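PDB 2QRU: uncharacterized protein from Enterococcus faecalis, which is of unknown function but, as a member of the alpha/beta hydrolase superfamily, probably has hydrolase activity. Local coordinates for residues A[128-133]-A[262-267]; A[132-137]-A[226-231]. One frame throughout, in Å; residues are numbered along the deposited sequence.

Overall arrangement
From the N terminus the chain lays down five strands of the sheet, among them the edge strand 7-10, and then reaches strand 127-130 and the loop after it, from which both contacts start. Contact 2 closes the shorter loop, bringing 226-231, on helix 227-235, back to the loop at 132-137. Contact 1 closes the longer one: helix 258-272 returns to strand 127-130, so the later partner segment of contact 2 falls within the interval that contact 1 spans. The contacts share Gly132 and Tyr133, their centres lie about 14 Å apart, and a probable hydrogen bond from Asn129 ND2 to Ser229 OG joins them. Together they tie strand 127-130 and its following loop to two later helices.

Contact 1 (A[128-133]-A[262-267]); sequences VNFYGY and TLFEQL
Leu267 of helix 258-272 reaches strand 127-130 with both methyls: both touch Val128, and CD2 also reaches Phe130. Leu267 CD1 lies 4.0 Å from Val128 CG1, while Leu267 CD2 lies 3.9 Å from Phe130 CZ and is also close to the valine methyl. This fork follows from the leucine conformation: CG stands opposite the backbone N (chi1 177°), which carries the isobutyl group out from the helix towards the sheet. Val128 has its CG1 in the corresponding place, turned away from its own N, and meets the leucine with that branch foremost.

Phe130 arrives differently. Its CB does not point at the helix, but with CG opposite the carbonyl carbon (chi1 -77°) the ring extends across the gap, and its far end, CE1 and CZ, does the touching. Phe130 CE1 is 4.2 Å from Phe264 CE1 and 4.4 Å from Leu263 CD2, so three helix residues from two successive turns gather round the ring's end, all at oblique angles to its plane.

Strand and helix segments run nearly antiparallel, at 165°, with axes 12.2 Å apart; the side chains fill that separation. Thr216 of strand 213-218 and Leu50 of helix 48-55 also touch Phe130, placing it between sheet and helices as in the layered alpha/beta hydrolase fold. The nearest approaches are all between carbons. The chemistry thus implies a buried apolar seam, with no hydrogen bond across it, along which helix 258-272 packs on strand 127-130.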
ATOM      1  N   VAL A 128      -8.028   3.213  -3.852  1.00 22.94           N
ATOM      2  CA  VAL A 128      -8.154   1.860  -4.404  1.00 23.76           C
ATOM      3  C   VAL A 128      -7.341   0.959  -3.478  1.00 23.88           C
ATOM      4  O   VAL A 128      -6.137   1.150  -3.298  1.00 25.06           O
ATOM      5  CB  VAL A 128      -7.619   1.794  -5.875  1.00 24.62           C
ATOM      6  CG1 VAL A 128      -7.686   0.349  -6.407  1.00 24.11           C
ATOM      7  CG2 VAL A 128      -8.387   2.773  -6.795  1.00 24.94           C
ATOM      8  N   ASN A 129      -8.030   0.050  -2.809  1.00 24.03           N
ATOM      9  CA  ASN A 129      -7.437  -0.865  -1.844  1.00 23.58           C
ATOM     10  C   ASN A 129      -7.343  -2.285  -2.421  1.00 23.83           C
ATOM     11  O   ASN A 129      -8.377  -2.911  -2.672  1.00 24.62           O
ATOM     12  CB  ASN A 129      -8.349  -0.955  -0.619  1.00 25.06           C
ATOM     13  CG  ASN A 129      -7.907  -2.042   0.309  1.00 24.29           C
ATOM     14  OD1 ASN A 129      -6.751  -2.066   0.703  1.00 26.05           O
ATOM     15  ND2 ASN A 129      -8.819  -2.939   0.668  1.00 23.48           N
ATOM     16  N   PHE A 130      -6.120  -2.768  -2.595  1.00 23.39           N
ATOM     17  CA  PHE A 130      -5.850  -4.185  -2.883  1.00 22.48           C
ATOM     18  C   PHE A 130      -5.442  -4.843  -1.581  1.00 22.64           C
ATOM     19  O   PHE A 130      -4.287  -4.685  -1.148  1.00 22.97           O
ATOM     20  CB  PHE A 130      -4.746  -4.294  -3.928  1.00 23.50           C
ATOM     21  CG  PHE A 130      -5.240  -4.008  -5.305  1.00 22.37           C
ATOM     22  CD1 PHE A 130      -5.795  -5.053  -6.071  1.00 23.17           C
ATOM     23  CD2 PHE A 130      -5.135  -2.752  -5.845  1.00 22.94           C
ATOM     24  CE1 PHE A 130      -6.293  -4.800  -7.377  1.00 24.01           C
ATOM     25  CE2 PHE A 130      -5.610  -2.484  -7.133  1.00 25.54           C
ATOM     26  CZ  PHE A 130      -6.189  -3.493  -7.909  1.00 23.13           C
ATOM     27  N   TYR A 131      -6.411  -5.524  -0.940  1.00 23.53           N
ATOM     28  CA  TYR A 131      -6.181  -6.403   0.226  1.00 24.29           C
ATOM     29  C   TYR A 131      -5.293  -5.780   1.336  1.00 24.56           C
ATOM     30  O   TYR A 131      -4.406  -6.424   1.918  1.00 26.30           O
ATOM     31  CB  TYR A 131      -5.733  -7.807  -0.214  1.00 24.56           C
ATOM     32  CG  TYR A 131      -4.735  -7.849  -1.353  1.00 23.49           C
ATOM     33  CD1 TYR A 131      -3.374  -7.687  -1.126  1.00 25.06           C
ATOM     34  CD2 TYR A 131      -5.165  -8.042  -2.672  1.00 25.25           C
ATOM     35  CE1 TYR A 131      -2.444  -7.738  -2.190  1.00 23.72           C
ATOM     36  CE2 TYR A 131      -4.249  -8.069  -3.740  1.00 23.70           C
ATOM     37  CZ  TYR A 131      -2.902  -7.917  -3.495  1.00 26.10           C
ATOM     38  OH  TYR A 131      -2.009  -8.012  -4.587  1.00 23.07           O
ATOM     39  N   GLY A 132      -5.595  -4.513   1.625  1.00 24.02           N
ATOM     40  CA  GLY A 132      -4.972  -3.831   2.775  1.00 23.39           C
ATOM     41  C   GLY A 132      -5.760  -4.095   4.061  1.00 23.72           C
ATOM     42  O   GLY A 132      -6.559  -5.048   4.171  1.00 22.30           O
ATOM     43  N   TYR A 133      -5.546  -3.201   5.033  1.00 24.05           N
ATOM     44  CA  TYR A 133      -6.097  -3.366   6.375  1.00 23.91           C
ATOM     45  C   TYR A 133      -6.136  -2.031   7.090  1.00 24.62           C
ATOM     46  O   TYR A 133      -5.449  -1.087   6.666  1.00 24.31           O
ATOM     47  CB  TYR A 133      -5.305  -4.408   7.141  1.00 25.18           C
ATOM     48  CG  TYR A 133      -3.811  -4.417   6.928  1.00 24.99           C
ATOM     49  CD1 TYR A 133      -3.234  -5.180   5.889  1.00 25.39           C
ATOM     50  CD2 TYR A 133      -2.949  -3.720   7.801  1.00 27.24           C
ATOM     51  CE1 TYR A 133      -1.836  -5.217   5.697  1.00 26.17           C
ATOM     52  CE2 TYR A 133      -1.569  -3.750   7.596  1.00 27.27           C
ATOM     53  CZ  TYR A 133      -1.022  -4.521   6.570  1.00 27.62           C
ATOM     54  OH  TYR A 133       0.350  -4.588   6.381  1.00 26.56           O
ATOM     55  N   THR A 262     -10.996 -10.190 -14.770  1.00 24.69           N
ATOM     56  CA  THR A 262     -12.356  -9.710 -14.509  1.00 24.91           C
ATOM     57  C   THR A 262     -12.401  -8.567 -13.480  1.00 24.79           C
ATOM     58  O   THR A 262     -13.073  -7.551 -13.674  1.00 25.58           O
ATOM     59  CB  THR A 262     -13.284 -10.850 -14.076  1.00 25.63           C
ATOM     60  OG1 THR A 262     -13.393 -11.786 -15.152  1.00 23.91           O
ATOM     61  CG2 THR A 262     -14.691 -10.311 -13.784  1.00 25.96           C
ATOM     62  N   LEU A 263     -11.664  -8.738 -12.400  1.00 24.13           N
ATOM     63  CA  LEU A 263     -11.562  -7.702 -11.397  1.00 24.44           C
ATOM     64  C   LEU A 263     -11.016  -6.395 -12.016  1.00 24.99           C
ATOM     65  O   LEU A 263     -11.534  -5.306 -11.717  1.00 25.02           O
ATOM     66  CB  LEU A 263     -10.663  -8.199 -10.279  1.00 25.15           C
ATOM     67  CG  LEU A 263     -10.422  -7.184  -9.179  1.00 25.15           C
ATOM     68  CD1 LEU A 263     -11.711  -6.943  -8.353  1.00 26.75           C
ATOM     69  CD2 LEU A 263      -9.315  -7.777  -8.388  1.00 32.23           C
ATOM     70  N   PHE A 264     -10.009  -6.490 -12.892  1.00 24.97           N
ATOM     71  CA  PHE A 264      -9.494  -5.254 -13.522  1.00 25.84           C
ATOM     72  C   PHE A 264     -10.548  -4.559 -14.400  1.00 25.15           C
ATOM     73  O   PHE A 264     -10.615  -3.308 -14.433  1.00 25.47           O
ATOM     74  CB  PHE A 264      -8.234  -5.539 -14.319  1.00 26.12           C
ATOM     75  CG  PHE A 264      -6.991  -5.499 -13.490  1.00 27.18           C
ATOM     76  CD1 PHE A 264      -6.984  -5.963 -12.169  1.00 28.85           C
ATOM     77  CD2 PHE A 264      -5.837  -4.958 -14.005  1.00 30.78           C
ATOM     78  CE1 PHE A 264      -5.821  -5.927 -11.409  1.00 31.18           C
ATOM     79  CE2 PHE A 264      -4.664  -4.909 -13.226  1.00 32.70           C
ATOM     80  CZ  PHE A 264      -4.666  -5.423 -11.952  1.00 27.56           C
ATOM     81  N   GLU A 265     -11.404  -5.339 -15.043  1.00 24.36           N
ATOM     82  CA  GLU A 265     -12.524  -4.760 -15.813  1.00 24.41           C
ATOM     83  C   GLU A 265     -13.452  -3.980 -14.868  1.00 24.65           C
ATOM     84  O   GLU A 265     -13.909  -2.890 -15.209  1.00 25.29           O
ATOM     85  CB  GLU A 265     -13.321  -5.836 -16.554  1.00 24.81           C
ATOM     86  CG  GLU A 265     -12.512  -6.543 -17.597  1.00 26.71           C
ATOM     87  CD  GLU A 265     -13.245  -7.732 -18.199  1.00 31.89           C
ATOM     88  OE1 GLU A 265     -14.352  -8.088 -17.713  1.00 33.24           O
ATOM     89  OE2 GLU A 265     -12.685  -8.315 -19.161  1.00 32.70           O
ATOM     90  N   GLN A 266     -13.722  -4.556 -13.699  1.00 23.59           N
ATOM     91  CA  GLN A 266     -14.559  -3.911 -12.661  1.00 24.83           C
ATOM     92  C   GLN A 266     -13.939  -2.611 -12.174  1.00 24.23           C
ATOM     93  O   GLN A 266     -14.627  -1.571 -12.078  1.00 24.59           O
ATOM     94  CB  GLN A 266     -14.838  -4.858 -11.494  1.00 24.66           C
ATOM     95  CG  GLN A 266     -15.796  -5.994 -11.887  1.00 27.54           C
ATOM     96  CD  GLN A 266     -15.794  -7.157 -10.899  1.00 30.76           C
ATOM     97  OE1 GLN A 266     -14.931  -7.272 -10.028  1.00 33.75           O
ATOM     98  NE2 GLN A 266     -16.748  -8.063 -11.079  1.00 36.29           N
ATOM     99  N   LEU A 267     -12.642  -2.668 -11.909  1.00 23.67           N
ATOM    100  CA  LEU A 267     -11.885  -1.485 -11.468  1.00 24.41           C
ATOM    101  C   LEU A 267     -11.897  -0.428 -12.574  1.00 24.60           C
ATOM    102  O   LEU A 267     -12.089   0.761 -12.289  1.00 24.27           O
ATOM    103  CB  LEU A 267     -10.457  -1.864 -11.067  1.00 23.87           C
ATOM    104  CG  LEU A 267      -9.575  -0.680 -10.660  1.00 25.12           C
ATOM    105  CD1 LEU A 267     -10.177   0.236  -9.577  1.00 26.26           C
ATOM    106  CD2 LEU A 267      -8.165  -1.130 -10.230  1.00 25.25           C
TER

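Contact 2 (A[132-137]-A[226-231]); sequences GYTDLE and FRYSKK
This is a buried, mainly polar contact around one tyrosine, joining the loop after strand 127-130 to helix 227-235. Tyr228 OH donates to Asp135 OD1 over 2.5 Å, on the syn side of a carboxylate whose plane stands 79° from the ring. Asp135 OD1 also accepts Glu137 N at 2.9 Å from the opposite face, closing an Asx turn. Asp135 chi1 of 68° places CG between its backbone N and carbonyl carbon, turning the carboxylate to the tyrosine.

The phenol ring is flanked on both faces. Tyr133 CB makes a CH-pi contact, 4.0 Å from the centroid of the Tyr228 ring, and Arg227 NH1 lies over the opposite face, while Thr134 OG1 meets the ring edge at CD1. Water 2 joins Thr134 OG1, Asp135 OD2 and Lys231 NZ; water 3 links OD2 to Arg227 NH1. Water 1 bridges Gly132 O and Ser229 OG, which also bonds Asn129.

The Tyr133 side chain touches Ala105, beside a probable nucleophile elbow, consistent with a loop next to the active site. Glu137 N fixes the carboxylate within its loop, while the Tyr228 hydroxyl and waters join it to the helix; these donors and nearby Lys231 and Arg227 would probably favour the anion.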
ATOM      1  N   GLY A 132      -5.595  -4.513   1.625  1.00 24.02           N
ATOM      2  CA  GLY A 132      -4.972  -3.831   2.775  1.00 23.39           C
ATOM      3  C   GLY A 132      -5.760  -4.095   4.061  1.00 23.72           C
ATOM      4  O   GLY A 132      -6.559  -5.048   4.171  1.00 22.30           O
ATOM      5  N   TYR A 133      -5.546  -3.201   5.033  1.00 24.05           N
ATOM      6  CA  TYR A 133      -6.097  -3.366   6.375  1.00 23.91           C
ATOM      7  C   TYR A 133      -6.136  -2.031   7.090  1.00 24.62           C
ATOM      8  O   TYR A 133      -5.449  -1.087   6.666  1.00 24.31           O
ATOM      9  CB  TYR A 133      -5.305  -4.408   7.141  1.00 25.18           C
ATOM     10  CG  TYR A 133      -3.811  -4.417   6.928  1.00 24.99           C
ATOM     11  CD1 TYR A 133      -3.234  -5.180   5.889  1.00 25.39           C
ATOM     12  CD2 TYR A 133      -2.949  -3.720   7.801  1.00 27.24           C
ATOM     13  CE1 TYR A 133      -1.836  -5.217   5.697  1.00 26.17           C
ATOM     14  CE2 TYR A 133      -1.569  -3.750   7.596  1.00 27.27           C
ATOM     15  CZ  TYR A 133      -1.022  -4.521   6.570  1.00 27.62           C
ATOM     16  OH  TYR A 133       0.350  -4.588   6.381  1.00 26.56           O
ATOM     17  N   THR A 134      -6.927  -1.962   8.178  1.00 24.75           N
ATOM     18  CA  THR A 134      -7.240  -0.693   8.824  1.00 25.76           C
ATOM     19  C   THR A 134      -6.605  -0.641  10.229  1.00 25.82           C
ATOM     20  O   THR A 134      -6.618   0.402  10.878  1.00 26.72           O
ATOM     21  CB  THR A 134      -8.776  -0.532   8.984  1.00 26.63           C
ATOM     22  OG1 THR A 134      -9.304  -1.733   9.560  1.00 26.01           O
ATOM     23  CG2 THR A 134      -9.452  -0.266   7.626  1.00 28.76           C
ATOM     24  N   ASP A 135      -6.072  -1.773  10.672  1.00 26.00           N
ATOM     25  CA  ASP A 135      -5.388  -1.871  11.960  1.00 25.67           C
ATOM     26  C   ASP A 135      -4.420  -3.054  11.875  1.00 25.57           C
ATOM     27  O   ASP A 135      -4.363  -3.746  10.853  1.00 26.09           O
ATOM     28  CB  ASP A 135      -6.400  -1.959  13.127  1.00 25.19           C
ATOM     29  CG  ASP A 135      -7.198  -3.249  13.137  1.00 26.77           C
ATOM     30  OD1 ASP A 135      -6.582  -4.338  13.038  1.00 24.87           O
ATOM     31  OD2 ASP A 135      -8.445  -3.182  13.273  1.00 28.92           O
ATOM     32  N   LEU A 136      -3.638  -3.242  12.936  1.00 25.69           N
ATOM     33  CA  LEU A 136      -2.595  -4.258  12.934  1.00 24.96           C
ATOM     34  C   LEU A 136      -2.965  -5.468  13.824  1.00 25.08           C
ATOM     35  O   LEU A 136      -2.121  -6.345  14.077  1.00 24.81           O
ATOM     36  CB  LEU A 136      -1.267  -3.609  13.377  1.00 25.78           C
ATOM     37  CG  LEU A 136      -0.811  -2.468  12.438  1.00 26.32           C
ATOM     38  CD1 LEU A 136       0.399  -1.758  13.035  1.00 27.82           C
ATOM     39  CD2 LEU A 136      -0.523  -2.969  11.037  1.00 30.21           C
ATOM     40  N   GLU A 137      -4.231  -5.554  14.265  1.00 24.78           N
ATOM     41  CA  GLU A 137      -4.596  -6.585  15.262  1.00 24.71           C
ATOM     42  C   GLU A 137      -4.352  -7.989  14.722  1.00 24.90           C
ATOM     43  O   GLU A 137      -3.979  -8.894  15.460  1.00 25.24           O
ATOM     44  CB  GLU A 137      -6.058  -6.463  15.691  1.00 25.13           C
ATOM     45  CG  GLU A 137      -6.374  -5.132  16.304  1.00 26.18           C
ATOM     46  CD  GLU A 137      -5.516  -4.864  17.527  1.00 29.76           C
ATOM     47  OE1 GLU A 137      -5.417  -5.760  18.397  1.00 28.08           O
ATOM     48  OE2 GLU A 137      -4.929  -3.773  17.579  1.00 30.70           O
ATOM     49  N   PHE A 226      -9.814 -11.223   4.953  1.00 25.41           N
ATOM     50  CA  PHE A 226     -10.466 -10.350   3.955  1.00 24.63           C
ATOM     51  C   PHE A 226     -11.642  -9.544   4.497  1.00 24.47           C
ATOM     52  O   PHE A 226     -12.131  -8.624   3.822  1.00 23.77           O
ATOM     53  CB  PHE A 226     -10.745 -11.076   2.612  1.00 25.30           C
ATOM     54  CG  PHE A 226     -12.050 -11.841   2.535  1.00 23.55           C
ATOM     55  CD1 PHE A 226     -12.470 -12.706   3.557  1.00 25.36           C
ATOM     56  CD2 PHE A 226     -12.826 -11.734   1.387  1.00 26.62           C
ATOM     57  CE1 PHE A 226     -13.673 -13.441   3.397  1.00 25.99           C
ATOM     58  CE2 PHE A 226     -14.007 -12.483   1.203  1.00 23.32           C
ATOM     59  CZ  PHE A 226     -14.432 -13.304   2.218  1.00 26.82           C
ATOM     60  N   ARG A 227     -12.016  -9.809   5.762  1.00 22.73           N
ATOM     61  CA  ARG A 227     -12.979  -8.909   6.421  1.00 23.82           C
ATOM     62  C   ARG A 227     -12.482  -7.452   6.389  1.00 23.36           C
ATOM     63  O   ARG A 227     -13.288  -6.490   6.450  1.00 23.90           O
ATOM     64  CB  ARG A 227     -13.260  -9.354   7.857  1.00 23.43           C
ATOM     65  CG  ARG A 227     -12.014  -9.332   8.761  1.00 23.29           C
ATOM     66  CD  ARG A 227     -12.385  -9.492  10.266  1.00 25.72           C
ATOM     67  NE  ARG A 227     -11.172  -9.457  11.094  1.00 30.09           N
ATOM     68  CZ  ARG A 227     -10.580  -8.330  11.537  1.00 34.35           C
ATOM     69  NH1 ARG A 227     -11.098  -7.111  11.267  1.00 33.19           N
ATOM     70  NH2 ARG A 227      -9.466  -8.421  12.285  1.00 35.08           N
ATOM     71  N   TYR A 228     -11.160  -7.256   6.370  1.00 23.72           N
ATOM     72  CA  TYR A 228     -10.669  -5.863   6.344  1.00 23.38           C
ATOM     73  C   TYR A 228     -11.110  -5.154   5.069  1.00 23.10           C
ATOM     74  O   TYR A 228     -11.564  -4.005   5.112  1.00 23.76           O
ATOM     75  CB  TYR A 228      -9.150  -5.822   6.414  1.00 23.59           C
ATOM     76  CG  TYR A 228      -8.659  -5.987   7.856  1.00 23.37           C
ATOM     77  CD1 TYR A 228      -8.750  -4.939   8.773  1.00 25.29           C
ATOM     78  CD2 TYR A 228      -8.130  -7.196   8.276  1.00 24.11           C
ATOM     79  CE1 TYR A 228      -8.306  -5.086  10.124  1.00 24.34           C
ATOM     80  CE2 TYR A 228      -7.665  -7.352   9.632  1.00 23.81           C
ATOM     81  CZ  TYR A 228      -7.771  -6.288  10.538  1.00 24.89           C
ATOM     82  OH  TYR A 228      -7.300  -6.460  11.861  1.00 25.13           O
ATOM     83  N   SER A 229     -10.905  -5.831   3.935  1.00 23.54           N
ATOM     84  CA  SER A 229     -11.301  -5.209   2.676  1.00 23.61           C
ATOM     85  C   SER A 229     -12.815  -5.074   2.553  1.00 24.39           C
ATOM     86  O   SER A 229     -13.292  -4.156   1.902  1.00 24.07           O
ATOM     87  CB  SER A 229     -10.676  -5.955   1.484  1.00 23.24           C
ATOM     88  OG  SER A 229      -9.270  -5.737   1.473  1.00 23.33           O
ATOM     89  N   LYS A 230     -13.567  -5.986   3.159  1.00 24.43           N
ATOM     90  CA  LYS A 230     -15.048  -5.777   3.223  1.00 23.82           C
ATOM     91  C   LYS A 230     -15.363  -4.483   3.958  1.00 24.93           C
ATOM     92  O   LYS A 230     -16.159  -3.676   3.474  1.00 25.43           O
ATOM     93  CB  LYS A 230     -15.767  -6.905   3.966  1.00 23.61           C
ATOM     94  CG  LYS A 230     -15.725  -8.194   3.181  1.00 23.53           C
ATOM     95  CD  LYS A 230     -16.339  -9.298   4.000  1.00 23.37           C
ATOM     96  CE  LYS A 230     -16.323 -10.604   3.269  1.00 26.37           C
ATOM     97  NZ  LYS A 230     -16.657 -11.767   4.186  1.00 23.82           N
ATOM     98  N   LYS A 231     -14.767  -4.300   5.146  1.00 24.33           N
ATOM     99  CA  LYS A 231     -15.003  -3.096   5.926  1.00 26.77           C
ATOM    100  C   LYS A 231     -14.606  -1.865   5.111  1.00 25.78           C
ATOM    101  O   LYS A 231     -15.328  -0.862   5.071  1.00 26.50           O
ATOM    102  CB  LYS A 231     -14.221  -3.150   7.257  1.00 27.52           C
ATOM    103  CG  LYS A 231     -14.362  -1.856   8.069  1.00 31.72           C
ATOM    104  CD  LYS A 231     -14.119  -2.062   9.558  1.00 37.85           C
ATOM    105  CE  LYS A 231     -12.656  -2.342   9.820  1.00 38.09           C
ATOM    106  NZ  LYS A 231     -12.466  -2.331  11.308  1.00 40.38           N
TER
HETATM  107  O   HOH W   1      -8.139  -7.183   3.378  1.00 18.29           O
HETATM  108  O   HOH W   2      -9.842  -1.074  12.188  1.00 28.30           O
HETATM  109  O   HOH W   3     -10.075  -5.296  13.257  1.00 37.51           O